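Long-range contact in UPF0130 protein PH1069 (Pyrococcus horikoshii, PDB 2IT3), which probably methylates N-4 of a wybutosine precursor at position 37 of tRNA(Phe), with S-adenosyl-L-methionine as methyl donor: residues A[59-64]-A[98-103]. Residues are numbered along the deposited sequence; the frame is centred on the assembly and turned at random.
Sequences SVMEMP and QLWFLV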
ATOM      1  N   SER A  59     -10.841  -8.793   7.900  1.00 26.44           N
ATOM      2  CA  SER A  59     -10.604 -10.228   7.891  1.00 26.66           C
ATOM      3  C   SER A  59      -9.720 -10.670   9.033  1.00 26.07           C
ATOM      4  O   SER A  59      -9.041  -9.861   9.665  1.00 24.52           O
ATOM      5  CB  SER A  59      -9.923 -10.658   6.587  1.00 25.92           C
ATOM      6  OG  SER A  59     -10.741 -10.401   5.468  1.00 32.37           O
ATOM      7  N   VAL A  60      -9.720 -11.981   9.248  1.00 27.19           N
ATOM      8  CA  VAL A  60      -8.926 -12.641  10.271  1.00 27.88           C
ATOM      9  C   VAL A  60      -8.321 -13.823   9.525  1.00 29.37           C
ATOM     10  O   VAL A  60      -9.058 -14.631   8.964  1.00 26.87           O
ATOM     11  CB  VAL A  60      -9.821 -13.166  11.417  1.00 28.05           C
ATOM     12  CG1 VAL A  60      -8.992 -13.971  12.410  1.00 27.77           C
ATOM     13  CG2 VAL A  60     -10.513 -12.000  12.119  1.00 29.77           C
HETATM   14  N   MSE A  61      -6.994 -13.915   9.493  1.00 31.02           N
HETATM   15  CA  MSE A  61      -6.337 -15.013   8.787  1.00 34.71           C
HETATM   16  C   MSE A  61      -5.014 -15.428   9.436  1.00 36.05           C
HETATM   17  O   MSE A  61      -4.355 -14.614  10.087  1.00 35.40           O
HETATM   18  CB  MSE A  61      -6.089 -14.613   7.327  1.00 34.98           C
HETATM   19  CG  MSE A  61      -5.234 -13.360   7.153  1.00 38.10           C
HETATM   20 SE   MSE A  61      -3.307 -13.675   7.080  1.00 54.62          SE
HETATM   21  CE  MSE A  61      -3.124 -13.958   5.177  1.00 40.97           C
ATOM     22  N   GLU A  62      -4.641 -16.693   9.264  1.00 38.91           N
ATOM     23  CA  GLU A  62      -3.392 -17.203   9.812  1.00 43.23           C
ATOM     24  C   GLU A  62      -2.412 -17.518   8.693  1.00 46.72           C
ATOM     25  O   GLU A  62      -2.804 -17.999   7.632  1.00 46.27           O
ATOM     26  CB  GLU A  62      -3.634 -18.451  10.660  1.00 41.93           C
ATOM     27  CG  GLU A  62      -4.516 -19.487  10.024  1.00 40.98           C
ATOM     28  CD  GLU A  62      -4.674 -20.716  10.896  1.00 39.81           C
ATOM     29  OE1 GLU A  62      -4.753 -20.565  12.137  1.00 39.95           O
ATOM     30  OE2 GLU A  62      -4.731 -21.833  10.345  1.00 36.66           O
HETATM   31  N   MSE A  63      -1.134 -17.247   8.948  1.00 51.61           N
HETATM   32  CA  MSE A  63      -0.076 -17.462   7.968  1.00 58.02           C
HETATM   33  C   MSE A  63       1.293 -17.488   8.646  1.00 58.43           C
HETATM   34  O   MSE A  63       1.585 -16.649   9.498  1.00 58.74           O
HETATM   35  CB  MSE A  63      -0.114 -16.336   6.937  1.00 56.97           C
HETATM   36  CG  MSE A  63       1.135 -16.195   6.102  1.00 60.97           C
HETATM   37 SE   MSE A  63       0.940 -14.733   4.864  1.00 69.72          SE
HETATM   38  CE  MSE A  63       0.249 -15.725   3.371  1.00 65.91           C
ATOM     39  N   PRO A  64       2.160 -18.441   8.264  1.00 60.15           N
ATOM     40  CA  PRO A  64       1.929 -19.475   7.252  1.00 61.41           C
ATOM     41  C   PRO A  64       1.144 -20.661   7.800  1.00 62.65           C
ATOM     42  O   PRO A  64       1.644 -21.409   8.641  1.00 62.46           O
ATOM     43  CB  PRO A  64       3.341 -19.863   6.845  1.00 61.74           C
ATOM     44  CG  PRO A  64       4.067 -19.784   8.145  1.00 60.49           C
ATOM     45  CD  PRO A  64       3.561 -18.474   8.722  1.00 60.30           C
ATOM     46  N   GLN A  98       1.123 -17.330  12.022  1.00 34.36           N
ATOM     47  CA  GLN A  98       0.842 -16.053  12.647  1.00 33.58           C
ATOM     48  C   GLN A  98      -0.619 -15.700  12.423  1.00 31.73           C
ATOM     49  O   GLN A  98      -1.170 -15.943  11.353  1.00 34.20           O
ATOM     50  CB  GLN A  98       1.727 -14.983  12.027  1.00 33.68           C
ATOM     51  CG  GLN A  98       3.110 -15.498  11.674  1.00 37.00           C
ATOM     52  CD  GLN A  98       3.884 -14.502  10.846  1.00 41.36           C
ATOM     53  OE1 GLN A  98       3.324 -13.841   9.961  1.00 37.74           O
ATOM     54  NE2 GLN A  98       5.181 -14.395  11.114  1.00 40.10           N
ATOM     55  N   LEU A  99      -1.241 -15.127  13.442  1.00 30.80           N
ATOM     56  CA  LEU A  99      -2.629 -14.729  13.357  1.00 29.69           C
ATOM     57  C   LEU A  99      -2.687 -13.236  13.146  1.00 28.72           C
ATOM     58  O   LEU A  99      -2.118 -12.472  13.936  1.00 28.42           O
ATOM     59  CB  LEU A  99      -3.369 -15.092  14.647  1.00 29.00           C
ATOM     60  CG  LEU A  99      -4.821 -14.625  14.732  1.00 27.61           C
ATOM     61  CD1 LEU A  99      -5.647 -15.241  13.598  1.00 25.06           C
ATOM     62  CD2 LEU A  99      -5.375 -15.016  16.090  1.00 27.38           C
ATOM     63  N   TRP A 100      -3.396 -12.833  12.094  1.00 27.53           N
ATOM     64  CA  TRP A 100      -3.553 -11.431  11.720  1.00 26.63           C
ATOM     65  C   TRP A 100      -4.992 -10.966  11.585  1.00 27.20           C
ATOM     66  O   TRP A 100      -5.851 -11.695  11.103  1.00 27.33           O
ATOM     67  CB  TRP A 100      -2.900 -11.144  10.358  1.00 27.46           C
ATOM     68  CG  TRP A 100      -1.441 -11.416  10.280  1.00 28.25           C
ATOM     69  CD1 TRP A 100      -0.842 -12.625  10.084  1.00 27.92           C
ATOM     70  CD2 TRP A 100      -0.384 -10.462  10.463  1.00 26.83           C
ATOM     71  NE1 TRP A 100       0.525 -12.485  10.143  1.00 29.14           N
ATOM     72  CE2 TRP A 100       0.832 -11.169  10.375  1.00 26.57           C
ATOM     73  CE3 TRP A 100      -0.349  -9.080  10.697  1.00 29.70           C
ATOM     74  CZ2 TRP A 100       2.084 -10.538  10.514  1.00 29.31           C
ATOM     75  CZ3 TRP A 100       0.894  -8.451  10.834  1.00 27.57           C
ATOM     76  CH2 TRP A 100       2.090  -9.182  10.744  1.00 28.41           C
ATOM     77  N   PHE A 101      -5.237  -9.730  11.998  1.00 27.33           N
ATOM     78  CA  PHE A 101      -6.541  -9.116  11.834  1.00 27.14           C
ATOM     79  C   PHE A 101      -6.245  -8.009  10.812  1.00 26.44           C
ATOM     80  O   PHE A 101      -5.445  -7.102  11.074  1.00 26.90           O
ATOM     81  CB  PHE A 101      -7.042  -8.558  13.168  1.00 27.29           C
ATOM     82  CG  PHE A 101      -8.247  -7.673  13.044  1.00 29.88           C
ATOM     83  CD1 PHE A 101      -8.101  -6.308  12.819  1.00 33.65           C
ATOM     84  CD2 PHE A 101      -9.530  -8.204  13.136  1.00 31.55           C
ATOM     85  CE1 PHE A 101      -9.217  -5.479  12.686  1.00 31.73           C
ATOM     86  CE2 PHE A 101     -10.651  -7.391  13.004  1.00 33.74           C
ATOM     87  CZ  PHE A 101     -10.496  -6.026  12.779  1.00 33.60           C
ATOM     88  N   LEU A 102      -6.872  -8.103   9.642  1.00 26.28           N
ATOM     89  CA  LEU A 102      -6.644  -7.161   8.551  1.00 26.81           C
ATOM     90  C   LEU A 102      -7.816  -6.258   8.180  1.00 25.23           C
ATOM     91  O   LEU A 102      -8.975  -6.614   8.333  1.00 24.78           O
ATOM     92  CB  LEU A 102      -6.236  -7.925   7.286  1.00 28.71           C
ATOM     93  CG  LEU A 102      -5.244  -9.085   7.376  1.00 27.75           C
ATOM     94  CD1 LEU A 102      -5.153  -9.743   6.011  1.00 29.23           C
ATOM     95  CD2 LEU A 102      -3.863  -8.589   7.839  1.00 30.52           C
ATOM     96  N   VAL A 103      -7.482  -5.066   7.709  1.00 25.52           N
ATOM     97  CA  VAL A 103      -8.464  -4.106   7.237  1.00 25.54           C
ATOM     98  C   VAL A 103      -7.887  -3.732   5.890  1.00 26.63           C
ATOM     99  O   VAL A 103      -6.746  -3.262   5.820  1.00 27.22           O
ATOM    100  CB  VAL A 103      -8.522  -2.819   8.099  1.00 25.89           C
ATOM    101  CG1 VAL A 103      -9.512  -1.832   7.481  1.00 24.77           C
ATOM    102  CG2 VAL A 103      -8.922  -3.156   9.538  1.00 23.96           C
TER
HETATM  103  O   HOH W   1      -9.340  -7.464   5.193  1.00 39.48           O
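M61 and W100 form a hydrogen-bonded residue pair between antiparallel strands and make the central side-chain contact between them. The M61 chain, a selenomethionine, lies beside the indole and points the same way. CB carries it off the sheet on the side of S59, W100 and L102. CG sits between the backbone N and the carbonyl carbon (chi1 58°) and meets L102 CD1 at 3.8 Å. The chain then bends, and SE comes within 4.0 Å of W100 CD1. This Met-aromatic contact is oblique, with M61 SE 4.9 Å from the centroid of the five-membered ring of W100. A second bend, about CG-SE, sets CE. M61 also packs on W74 of strand 73-78.

The indole has a polar hold as well. W100 NE1 donates to Q98 OE1 at 3.1 Å, and the acceptor lies in the ring plane. On the other face, V60 CG1 touches L99 CD1 at 3.8 Å, and V60 CG2 reaches F101 CD2. E62 shares this face, but its OE1 is hydrogen-bonded to H94 ND1 and R95 N.

Paired backbone bonds join S59-L102 and M61-W100. At M63-Q98 the bond from M63 N to Q98 O is secure, the return bond doubtful. W100 N to M61 O is 2.8 Å, with an N-H...O angle of 163°. V60 and E62 also bond to strand 73-78, and L99 to strand 153-159, so both segments lie on interior strands of the antiparallel sheet. Helix 167-194 covers F101, while Q98 packs on I176 and W100 on Q180, both of the second subunit. Backbone hydrogen bonds hold the strands, and most side-chain contacts between them are apolar. Within 98-103, the Q98-indole bond is consistent with a fixed turn of the ring beside M61.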